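Side-chain contact in esterase (uncultured bacterium pCosCE1, PDB 7ATL), which hydrolyses esters as a family VIII carboxylesterase with a beta-lactamase-type fold and also shows promiscuous acyltransferase activity: residues Q192-N195 and H196-Q200. Sequence-based numbering, arbitrary orientation.
Sequences QVFN and HWVAQ
The imidazole of His196 lies with one face over Gln192 O, the carbonyl one helical turn back. Both residues lie on helix 190-199 of the beta-lactamase-like fold, which makes a wider pi-type turn at 196-199. The Trp197 indole meets Val193 O at its edge, in the ring plane, with CD1 3.2 Å from that oxygen. Val198 and Ala199 reach the Phe194 ring obliquely: Val198 CG1 touches Phe194 CE1 at 3.5 Å. A chi1 of 176° sets Phe194 CG opposite the backbone N and turns the ring toward these two residues. The ring also meets Tyr70 of helix 67-80, the planes nearly perpendicular. Val193 and Trp197 both pack on Met78 of that helix and on Ala186 of helix 174-186. His196 ND1 is hydrogen-bonded to Glu188 OE1. Phe194 O takes both Val198 N and Ala199 N at 2.9 Å. The Ala199 bond is in the carbonyl plane; the Val198 donor stands 39° out of it. The wider turn shows in two i to i+5 backbone bonds, Ala199 N to Phe194 O and Gln200 N to Asn195 O (3.0 Å). The side-chain amides of Asn195 and Gln200 have planes 24° apart, and Asn195 ND2 comes 3.7 Å from Gln200 NE2 without a hydrogen bond.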
loop_
_atom_site.group_PDB
_atom_site.type_symbol
_atom_site.label_atom_id
_atom_site.label_comp_id
_atom_site.label_asym_id
_atom_site.label_seq_id
_atom_site.Cartn_x
_atom_site.Cartn_y
_atom_site.Cartn_z
ATOM N N GLN A 192 2.552 3.479 17.873
ATOM C CA GLN A 192 3.263 4.618 18.512
ATOM C C GLN A 192 4.446 5.008 17.609
ATOM O O GLN A 192 4.665 6.211 17.400
ATOM C CB GLN A 192 3.689 4.299 19.949
ATOM C CG GLN A 192 2.560 4.388 20.965
ATOM C CD GLN A 192 1.479 3.324 20.871
ATOM O OE1 GLN A 192 0.296 3.628 20.969
ATOM N NE2 GLN A 192 1.846 2.062 20.699
ATOM N N VAL A 193 5.150 4.033 17.034
ATOM C CA VAL A 193 6.247 4.308 16.060
ATOM C C VAL A 193 5.698 5.169 14.919
ATOM O O VAL A 193 6.273 6.220 14.615
ATOM C CB VAL A 193 6.875 3.020 15.519
ATOM C CG1 VAL A 193 7.853 3.347 14.417
ATOM C CG2 VAL A 193 7.555 2.213 16.612
ATOM N N PHE A 194 4.618 4.734 14.287
ATOM C CA PHE A 194 4.005 5.471 13.156
ATOM C C PHE A 194 3.617 6.886 13.604
ATOM O O PHE A 194 3.783 7.843 12.816
ATOM C CB PHE A 194 2.761 4.757 12.627
ATOM C CG PHE A 194 2.060 5.531 11.543
ATOM C CD1 PHE A 194 2.623 5.626 10.275
ATOM C CD2 PHE A 194 0.860 6.192 11.796
ATOM C CE1 PHE A 194 1.983 6.338 9.272
ATOM C CE2 PHE A 194 0.218 6.908 10.793
ATOM C CZ PHE A 194 0.783 6.978 9.527
ATOM N N ASN A 195 3.047 7.010 14.807
ATOM C CA ASN A 195 2.546 8.320 15.291
ATOM C C ASN A 195 3.754 9.261 15.434
ATOM O O ASN A 195 3.735 10.341 14.811
ATOM C CB ASN A 195 1.687 8.201 16.551
ATOM C CG ASN A 195 1.123 9.548 16.958
ATOM O OD1 ASN A 195 0.456 10.224 16.173
ATOM N ND2 ASN A 195 1.441 9.978 18.161
ATOM N N HIS A 196 4.789 8.817 16.147
ATOM C CA HIS A 196 6.034 9.579 16.434
ATOM C C HIS A 196 6.849 9.823 15.163
ATOM O O HIS A 196 7.346 10.951 15.025
ATOM C CB HIS A 196 6.875 8.898 17.520
ATOM C CG HIS A 196 6.199 8.887 18.847
ATOM N ND1 HIS A 196 6.533 7.990 19.838
ATOM C CD2 HIS A 196 5.189 9.642 19.337
ATOM C CE1 HIS A 196 5.773 8.200 20.894
ATOM N NE2 HIS A 196 4.946 9.214 20.612
ATOM N N TRP A 197 6.950 8.853 14.252
ATOM C CA TRP A 197 7.907 8.922 13.108
ATOM C C TRP A 197 7.245 9.461 11.848
ATOM O O TRP A 197 7.977 9.984 11.020
ATOM C CB TRP A 197 8.589 7.575 12.864
ATOM C CG TRP A 197 9.607 7.314 13.918
ATOM C CD1 TRP A 197 9.378 6.798 15.151
ATOM C CD2 TRP A 197 10.997 7.654 13.873
ATOM N NE1 TRP A 197 10.548 6.720 15.850
ATOM C CE2 TRP A 197 11.555 7.261 15.100
ATOM C CE3 TRP A 197 11.833 8.211 12.905
ATOM C CZ2 TRP A 197 12.898 7.439 15.403
ATOM C CZ3 TRP A 197 13.173 8.365 13.184
ATOM C CH2 TRP A 197 13.693 7.976 14.421
ATOM N N VAL A 198 5.925 9.375 11.724
ATOM C CA VAL A 198 5.234 9.834 10.485
ATOM C C VAL A 198 4.097 10.806 10.822
ATOM O O VAL A 198 4.177 11.955 10.366
ATOM C CB VAL A 198 4.789 8.631 9.631
ATOM C CG1 VAL A 198 4.050 9.052 8.367
ATOM C CG2 VAL A 198 5.989 7.766 9.268
ATOM N N ALA A 199 3.071 10.394 11.560
ATOM C CA ALA A 199 1.808 11.166 11.667
ATOM C C ALA A 199 2.073 12.587 12.201
ATOM O O ALA A 199 1.522 13.565 11.636
ATOM C CB ALA A 199 0.832 10.432 12.547
ATOM N N GLN A 200 2.849 12.706 13.275
ATOM C CA GLN A 200 3.118 14.014 13.931
ATOM C C GLN A 200 3.997 14.869 13.024
ATOM O O GLN A 200 3.582 15.954 12.657
ATOM C CB GLN A 200 3.657 13.836 15.354
ATOM C CG GLN A 200 2.557 13.398 16.322
ATOM C CD GLN A 200 2.986 13.407 17.771
ATOM O OE1 GLN A 200 2.399 14.101 18.588
ATOM N NE2 GLN A 200 4.031 12.662 18.097
#